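Local coordinates for multiheme cytochrome cf (Carboxydothermus ferrireducens DSM 11255, PDB 6QVM), which probably acts as an extracellular Fe(III) reductase inserted in the S-layer, passing electrons through its eleven c-type hemes to insoluble acceptors, at residues K285-M290 with Q308-S313; F506-G511 with G528-A533; S510-V515 with Y642-A647. All blocks are in the same frame, centred on the assembly; numbering follows the deposited sequence.

Contact 1 of 3, residues K285-M290 with Q308-S313; sequences KDYKYM and QNWLVS. With HEC (heme c), chain H.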
# COMPACT_ATOMS: atom_id res chain seq x y z
N LYS A 285 11.53 28.44 3.24
CA LYS A 285 12.87 28.10 2.79
C LYS A 285 13.77 27.64 3.93
O LYS A 285 14.75 26.92 3.68
CB LYS A 285 13.50 29.30 2.07
CG LYS A 285 12.79 29.69 0.79
CD LYS A 285 13.74 29.67 -0.39
CE LYS A 285 12.98 29.65 -1.71
NZ LYS A 285 12.33 28.33 -1.96
N ASP A 286 13.46 28.02 5.17
CA ASP A 286 14.18 27.55 6.35
C ASP A 286 13.52 26.33 6.99
O ASP A 286 13.91 25.95 8.09
CB ASP A 286 14.29 28.69 7.37
CG ASP A 286 12.94 29.14 7.89
OD1 ASP A 286 11.92 28.86 7.23
OD2 ASP A 286 12.90 29.78 8.96
N TYR A 287 12.51 25.76 6.33
CA TYR A 287 11.79 24.55 6.73
C TYR A 287 10.89 24.74 7.94
O TYR A 287 10.46 23.75 8.55
CB TYR A 287 12.75 23.38 7.00
CG TYR A 287 13.51 22.96 5.77
CD1 TYR A 287 12.95 22.07 4.86
CD2 TYR A 287 14.77 23.46 5.51
CE1 TYR A 287 13.64 21.69 3.73
CE2 TYR A 287 15.47 23.09 4.38
CZ TYR A 287 14.90 22.20 3.49
OH TYR A 287 15.57 21.82 2.36
N LYS A 288 10.59 25.98 8.31
CA LYS A 288 9.64 26.24 9.38
C LYS A 288 8.28 26.56 8.79
O LYS A 288 8.17 27.10 7.69
CB LYS A 288 10.10 27.40 10.27
CG LYS A 288 11.45 27.18 10.91
CD LYS A 288 11.61 27.97 12.20
CE LYS A 288 13.04 27.82 12.72
NZ LYS A 288 13.12 28.12 14.18
N TYR A 289 7.23 26.22 9.54
CA TYR A 289 5.88 26.48 9.06
C TYR A 289 5.62 27.98 8.99
O TYR A 289 6.28 28.79 9.65
CB TYR A 289 4.86 25.78 9.96
CG TYR A 289 4.86 24.28 9.78
CD1 TYR A 289 4.32 23.70 8.65
CD2 TYR A 289 5.41 23.45 10.75
CE1 TYR A 289 4.31 22.33 8.48
CE2 TYR A 289 5.41 22.08 10.58
CZ TYR A 289 4.86 21.53 9.45
OH TYR A 289 4.86 20.17 9.28
N MET A 290 4.65 28.34 8.18
CA MET A 290 4.34 29.71 7.82
C MET A 290 3.11 30.21 8.57
O MET A 290 2.33 29.41 9.10
CB MET A 290 4.12 29.82 6.31
CG MET A 290 5.25 29.21 5.49
SD MET A 290 6.33 30.46 4.77
CE MET A 290 6.58 29.73 3.16
N GLN A 308 7.01 24.81 14.13
CA GLN A 308 8.05 23.79 14.16
C GLN A 308 8.87 23.80 12.87
O GLN A 308 8.46 24.35 11.84
CB GLN A 308 7.46 22.39 14.37
CG GLN A 308 6.58 22.24 15.60
CD GLN A 308 5.13 22.59 15.34
OE1 GLN A 308 4.83 23.49 14.56
NE2 GLN A 308 4.22 21.86 15.98
N ASN A 309 10.06 23.20 12.95
CA ASN A 309 10.84 22.87 11.76
C ASN A 309 10.28 21.58 11.19
O ASN A 309 10.36 20.52 11.82
CB ASN A 309 12.32 22.74 12.11
CG ASN A 309 13.20 22.55 10.88
OD1 ASN A 309 12.86 21.79 9.96
ND2 ASN A 309 14.35 23.22 10.86
N TRP A 310 9.70 21.66 9.99
CA TRP A 310 9.04 20.50 9.39
C TRP A 310 10.05 19.40 9.09
O TRP A 310 9.78 18.22 9.32
CB TRP A 310 8.29 20.91 8.13
CG TRP A 310 7.94 19.75 7.24
CD1 TRP A 310 6.87 18.91 7.36
CD2 TRP A 310 8.68 19.30 6.10
NE1 TRP A 310 6.89 17.97 6.37
CE2 TRP A 310 7.98 18.19 5.57
CE3 TRP A 310 9.85 19.73 5.46
CZ2 TRP A 310 8.42 17.50 4.44
CZ3 TRP A 310 10.28 19.04 4.34
CH2 TRP A 310 9.57 17.94 3.85
N LEU A 311 11.22 19.78 8.58
CA LEU A 311 12.22 18.78 8.21
C LEU A 311 12.72 18.01 9.42
O LEU A 311 12.93 16.79 9.36
CB LEU A 311 13.37 19.46 7.48
CG LEU A 311 14.41 18.57 6.78
CD1 LEU A 311 13.76 17.69 5.74
CD2 LEU A 311 15.49 19.44 6.15
N VAL A 312 12.92 18.71 10.55
CA VAL A 312 13.48 18.07 11.73
C VAL A 312 12.39 17.31 12.49
O VAL A 312 12.64 16.24 13.07
CB VAL A 312 14.18 19.13 12.61
CG1 VAL A 312 14.56 18.53 13.96
CG2 VAL A 312 15.39 19.68 11.89
N SER A 313 11.17 17.84 12.51
CA SER A 313 10.13 17.33 13.40
C SER A 313 9.02 16.55 12.71
O SER A 313 8.26 15.85 13.40
CB SER A 313 9.51 18.50 14.19
OG SER A 313 10.49 19.12 15.01
FE HEC H . 1.54 14.28 10.75
CHA HEC H . -1.59 13.55 9.46
CHB HEC H . 0.95 17.62 10.17
CHC HEC H . 4.54 15.06 12.26
CHD HEC H . 2.32 10.96 10.93
NA HEC H . -0.03 15.38 9.96
C1A HEC H . -1.21 14.87 9.46
C2A HEC H . -2.00 15.98 8.96
C3A HEC H . -1.30 17.11 9.16
C4A HEC H . -0.05 16.75 9.79
CMA HEC H . -1.76 18.53 8.76
CAA HEC H . -3.40 15.86 8.33
CBA HEC H . -4.41 15.85 9.48
CGA HEC H . -5.83 15.85 8.95
O1A HEC H . -6.19 14.92 8.17
O2A HEC H . -6.59 16.77 9.34
NB HEC H . 2.58 16.00 11.12
C1B HEC H . 2.09 17.28 10.88
C2B HEC H . 3.00 18.22 11.50
C3B HEC H . 4.00 17.52 12.08
C4B HEC H . 3.75 16.11 11.85
CMB HEC H . 2.82 19.75 11.45
CAB HEC H . 5.22 18.06 12.86
CBB HEC H . 4.80 18.87 14.11
NC HEC H . 3.14 13.21 11.44
C1C HEC H . 4.27 13.72 12.06
C2C HEC H . 5.10 12.61 12.48
C3C HEC H . 4.49 11.47 12.11
C4C HEC H . 3.25 11.83 11.45
CMC HEC H . 6.46 12.76 13.20
CAC HEC H . 4.98 10.01 12.31
CBC HEC H . 5.04 9.66 13.81
ND HEC H . 0.53 12.54 10.24
C1D HEC H . 1.06 11.27 10.47
C2D HEC H . 0.05 10.29 10.15
C3D HEC H . -1.18 11.10 9.69
C4D HEC H . -0.78 12.48 9.78
CMD HEC H . 0.24 8.77 10.26
CAD HEC H . -2.56 10.57 9.22
CBD HEC H . -3.18 9.68 10.30
CGD HEC H . -3.75 10.52 11.41
O1D HEC H . -3.91 11.74 11.20
O2D HEC H . -4.03 9.97 12.51
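Tyr-287, Lys-288 and Tyr-289 run against Gln-308, Asn-309 and Trp-310 through a single backbone bridge, with Lys-288 opposite Asn-309. Two hydrogen bonds make it: Trp-310 N donates to Tyr-287 O at 2.6 Å and Tyr-289 N to Gln-308 O at 3.2 Å. Lys-288 CA adds a CH contact to Gln-308 O.

A second polar element lies in the segment 308-313. Asn-309 is the N-cap of helix 310-313: with CG anti to its backbone N (chi1 -174°), its OD1 turns back to accept Val-312 N at 3.1 Å, although this donor sits well above the carbonyl plane. The capped helix runs straight into the C-X-X-C-H heme-binding sequence that begins at Cys-314, within the cytochrome c554 family region, so the bridge ties the loop between strands 279-284 and 292-295 to the residues just before a heme attachment sequence.

Apolar contacts flank the bridge. Leu-311 CD2 sits over the centre of the Tyr-287 ring, 3.7 Å from its centroid, while Trp-310 CE3 meets that ring at its edge, 3.9 Å from Tyr-287 CD1. The Tyr-287 hydroxyl is hydrogen-bonded to Glu-342 OE1. Tyr-289 reaches past Trp-310 with the two ring planes 80° apart, its CZ lying 3.7 Å from Trp-310 CB.

Heme contacts come from both segments: Tyr-289 OH approaches methyl CMB at 3.0 Å, and Gln-308 NE2 lies near CBB. Lys-288 and Val-312 each touch an N-acetylgalactosamine of a bound glycan.

Contact 2 of 3, residues F506-G511 with G528-A533; sequences FTATSG and GASFTA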
# COMPACT_ATOMS: atom_id res chain seq x y z
N PHE A 506 -28.23 -19.24 14.20
CA PHE A 506 -28.81 -19.57 15.49
C PHE A 506 -30.32 -19.40 15.46
O PHE A 506 -30.84 -18.44 14.90
CB PHE A 506 -28.20 -18.69 16.59
CG PHE A 506 -28.73 -17.27 16.60
CD1 PHE A 506 -28.13 -16.29 15.83
CD2 PHE A 506 -29.82 -16.93 17.38
CE1 PHE A 506 -28.62 -14.99 15.84
CE2 PHE A 506 -30.31 -15.64 17.39
CZ PHE A 506 -29.71 -14.67 16.62
N THR A 507 -31.02 -20.36 16.06
CA THR A 507 -32.48 -20.36 16.04
C THR A 507 -33.02 -20.20 17.45
O THR A 507 -32.27 -20.04 18.42
CB THR A 507 -33.01 -21.63 15.38
OG1 THR A 507 -32.41 -22.78 16.00
CG2 THR A 507 -32.69 -21.64 13.89
N ALA A 508 -34.35 -20.22 17.56
CA ALA A 508 -35.01 -20.00 18.83
C ALA A 508 -34.65 -21.06 19.87
O ALA A 508 -34.86 -20.83 21.07
CB ALA A 508 -36.53 -19.97 18.63
N THR A 509 -34.12 -22.21 19.45
CA THR A 509 -33.77 -23.26 20.39
C THR A 509 -32.27 -23.51 20.42
O THR A 509 -31.83 -24.67 20.36
CB THR A 509 -34.52 -24.55 20.03
OG1 THR A 509 -34.24 -24.91 18.67
CG2 THR A 509 -36.02 -24.38 20.20
N SER A 510 -31.48 -22.45 20.51
CA SER A 510 -30.03 -22.57 20.57
C SER A 510 -29.47 -22.39 21.98
O SER A 510 -28.44 -22.98 22.30
CB SER A 510 -29.36 -21.56 19.63
OG SER A 510 -29.61 -21.87 18.28
N GLY A 511 -30.14 -21.60 22.81
CA GLY A 511 -29.77 -21.47 24.20
C GLY A 511 -28.54 -20.63 24.42
O GLY A 511 -27.81 -20.29 23.50
N GLY A 528 -34.12 -13.54 12.86
CA GLY A 528 -34.26 -14.67 11.97
C GLY A 528 -35.66 -15.24 11.92
O GLY A 528 -36.49 -14.94 12.79
N ALA A 529 -35.93 -16.06 10.91
CA ALA A 529 -37.28 -16.57 10.68
C ALA A 529 -37.80 -17.34 11.88
O ALA A 529 -38.93 -17.13 12.33
CB ALA A 529 -37.31 -17.43 9.42
N SER A 530 -36.99 -18.25 12.44
CA SER A 530 -37.45 -19.15 13.48
C SER A 530 -37.88 -18.44 14.76
O SER A 530 -38.43 -19.09 15.66
CB SER A 530 -36.37 -20.18 13.82
OG SER A 530 -35.46 -19.66 14.76
N PHE A 531 -37.65 -17.13 14.87
CA PHE A 531 -38.18 -16.38 16.00
C PHE A 531 -39.57 -15.84 15.71
O PHE A 531 -40.16 -15.17 16.58
CB PHE A 531 -37.23 -15.24 16.38
CG PHE A 531 -35.96 -15.72 17.03
CD1 PHE A 531 -34.96 -16.32 16.27
CD2 PHE A 531 -35.75 -15.57 18.39
CE1 PHE A 531 -33.80 -16.77 16.86
CE2 PHE A 531 -34.59 -16.01 18.98
CZ PHE A 531 -33.61 -16.61 18.22
N THR A 532 -40.11 -16.13 14.52
CA THR A 532 -41.50 -15.80 14.20
C THR A 532 -42.46 -16.38 15.23
O THR A 532 -43.33 -15.66 15.73
CB THR A 532 -41.83 -16.29 12.77
OG1 THR A 532 -42.48 -15.25 12.04
CG2 THR A 532 -42.69 -17.55 12.75
N ALA A 533 -42.25 -17.64 15.63
CA ALA A 533 -43.27 -18.32 16.42
C ALA A 533 -43.39 -17.70 17.81
O ALA A 533 -44.44 -17.81 18.45
CB ALA A 533 -42.95 -19.82 16.51
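Ser-530 holds OG between its own backbone N and carbonyl carbon (chi1 85°), which brings the hydroxyl to Ala-508 N. In the neighbouring Phe-531, CG lies beside the backbone N (chi1 -71°), which carries the ring to the Thr-507/Ala-508 peptide and the rim of Phe-506. Ala-508 N donates to Ser-530 OG at 3.1 Å in a somewhat bent bond. The same oxygen rests 3.2 Å from Thr-507 CB, with Thr-507 CG2 close by.

The Phe-531 ring covers the peptide between Thr-507 and Ala-508: Ala-508 CA stands over one face, displaced toward the rim, and Thr-507 C is 3.6 Å from Phe-531 CE1. The two phenyl groups meet rim to rim, their planes 71° apart, with Phe-506 CE2 3.5 Å from Phe-531 CZ.

Both partners are compact turns. Thr-507 N donates to Ser-510 OG at 3.0 Å within one, and the other is the short 3-10 segment 529-531. Helix 641-652 packs against both phenylalanines through Ile-649, and Phe-531 also touches Leu-646.

The one hydrogen bond across the contact satisfies the N-H of buried Ala-508; the remainder is mostly van der Waals packing of a ring on a peptide and on a second ring. Phe-506 O, in the plane of the Phe-531 ring at a long 3.9 Å from Phe-531 CE1, may be weakly favoured by the edge hydrogen there.

Contact 3 of 3, residues S510-V515 with Y642-A647; sequences SGSKGV and YADTLA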
# COMPACT_ATOMS: atom_id res chain seq x y z
N SER A 510 -31.48 -22.45 20.51
CA SER A 510 -30.03 -22.57 20.57
C SER A 510 -29.47 -22.39 21.98
O SER A 510 -28.44 -22.98 22.30
CB SER A 510 -29.36 -21.56 19.63
OG SER A 510 -29.61 -21.87 18.28
N GLY A 511 -30.14 -21.60 22.81
CA GLY A 511 -29.77 -21.47 24.20
C GLY A 511 -28.54 -20.63 24.42
O GLY A 511 -27.81 -20.29 23.50
N SER A 512 -28.33 -20.29 25.70
CA SER A 512 -27.21 -19.48 26.17
C SER A 512 -25.89 -19.81 25.48
O SER A 512 -25.25 -18.94 24.87
CB SER A 512 -27.04 -19.64 27.69
OG SER A 512 -28.06 -18.96 28.40
N LYS A 513 -25.52 -21.09 25.53
CA LYS A 513 -24.23 -21.55 25.03
C LYS A 513 -24.25 -21.83 23.53
O LYS A 513 -23.38 -22.57 23.04
CB LYS A 513 -23.78 -22.80 25.80
CG LYS A 513 -23.83 -22.65 27.32
N GLY A 514 -25.20 -21.27 22.79
CA GLY A 514 -25.32 -21.58 21.38
C GLY A 514 -25.47 -20.38 20.46
O GLY A 514 -25.66 -20.54 19.25
N VAL A 515 -25.41 -19.18 21.03
CA VAL A 515 -25.47 -17.94 20.26
C VAL A 515 -24.20 -17.16 20.53
O VAL A 515 -23.89 -16.84 21.69
CB VAL A 515 -26.74 -17.12 20.58
CG1 VAL A 515 -27.97 -17.84 20.07
CG2 VAL A 515 -26.87 -16.87 22.08
N TYR A 642 -36.43 -21.70 24.73
CA TYR A 642 -36.81 -20.38 24.24
C TYR A 642 -36.32 -19.30 25.19
O TYR A 642 -35.59 -18.39 24.80
CB TYR A 642 -38.33 -20.29 24.09
CG TYR A 642 -38.96 -21.15 23.01
CD1 TYR A 642 -38.21 -21.66 21.96
CD2 TYR A 642 -40.31 -21.44 23.04
CE1 TYR A 642 -38.80 -22.45 20.97
CE2 TYR A 642 -40.92 -22.22 22.07
CZ TYR A 642 -40.16 -22.72 21.04
OH TYR A 642 -40.77 -23.49 20.07
N ALA A 643 -36.73 -19.38 26.46
CA ALA A 643 -36.34 -18.37 27.44
C ALA A 643 -34.83 -18.36 27.69
O ALA A 643 -34.31 -17.38 28.24
CB ALA A 643 -37.07 -18.59 28.76
N ASP A 644 -34.14 -19.43 27.31
CA ASP A 644 -32.69 -19.47 27.44
C ASP A 644 -32.03 -18.74 26.27
O ASP A 644 -31.16 -17.88 26.47
CB ASP A 644 -32.23 -20.93 27.53
CG ASP A 644 -30.75 -21.07 27.83
OD1 ASP A 644 -30.23 -20.31 28.67
OD2 ASP A 644 -30.12 -21.97 27.23
N THR A 645 -32.47 -19.05 25.05
CA THR A 645 -31.99 -18.36 23.86
C THR A 645 -32.31 -16.87 23.93
O THR A 645 -31.44 -16.02 23.69
CB THR A 645 -32.63 -18.97 22.61
OG1 THR A 645 -32.56 -20.40 22.68
CG2 THR A 645 -31.94 -18.48 21.35
N LEU A 646 -33.55 -16.53 24.27
CA LEU A 646 -33.99 -15.14 24.25
C LEU A 646 -33.20 -14.29 25.23
O LEU A 646 -33.00 -13.09 25.00
CB LEU A 646 -35.48 -15.06 24.56
CG LEU A 646 -36.44 -14.91 23.37
CD1 LEU A 646 -35.86 -15.49 22.10
CD2 LEU A 646 -37.79 -15.55 23.68
N ALA A 647 -32.74 -14.88 26.33
CA ALA A 647 -31.93 -14.15 27.29
C ALA A 647 -30.44 -14.33 27.04
O ALA A 647 -29.65 -13.50 27.48
CB ALA A 647 -32.26 -14.60 28.72
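A type I beta turn, residues 511-514, packs on helix 641-652, one of three long helices in the C-terminal region, through Gly-511 and Ser-512 on one side and Asp-644 and Thr-645 on the other. The turn is closed by Gly-514 N donating to Gly-511 O at 2.9 Å. Two adjacent helix side chains receive it, one anionic and one a hydroxyl.

Asp-644 carries CG anti to the backbone N (chi1 -173°), and its carboxylate reaches out to the corner of the turn. There one residue engages both of its oxygens: Ser-512 N donates to Asp-644 OD2 at 2.9 Å, and Ser-512 OG donates to Asp-644 OD1 at 2.6 Å. Both donors approach from above the carboxylate plane, the amide by 65° and the hydroxyl by 38°. Held by these two donors of a single residue, the carboxylate is restricted in its rotation. Gly-511, at a positive phi, brings its CA to 3.1 Å from Asp-644 OD2.

Thr-645 OG1 lies beside its backbone N and serves the preceding part of the loop. Gly-511 N donates to Thr-645 OG1 at 2.7 Å. A weak hydrogen bond, 3.2 Å long, runs from Ser-510 N to Thr-645 OG1. Ala-508 O and Lys-641 O are also within hydrogen-bonding reach of this hydroxyl, whose one proton must be shared or alternate between them, so it links three loop residues to the first turn of the helix.

Leu-624 of helix 606-628 packs on both Ser-512 and Asp-644. The methyl branch, Thr-645 CG2, lies 4.2 Å from Val-515 CG1.

How the contacts relate
Contact 1 comes first along the chain, beside a heme and next to an antiparallel sheet. Contacts 2 and 3 lie far from it, their centres about 63 and 61 Å from that of contact 1, in a region built with C-terminal helices. These two are neighbours, with centres about 9 Å apart, and both start from the loop between helices 493-500 and 519-524, sharing Ser-510 and Gly-511. Helix 641-652, more than a hundred residues later, supplies one side of contact 3 and also covers the phenylalanines of contact 2. Contact 1 thus belongs to a part bordered by heme and glycan, while contacts 2 and 3 together join the loops either side of helix 519-524 to the C-terminal helices.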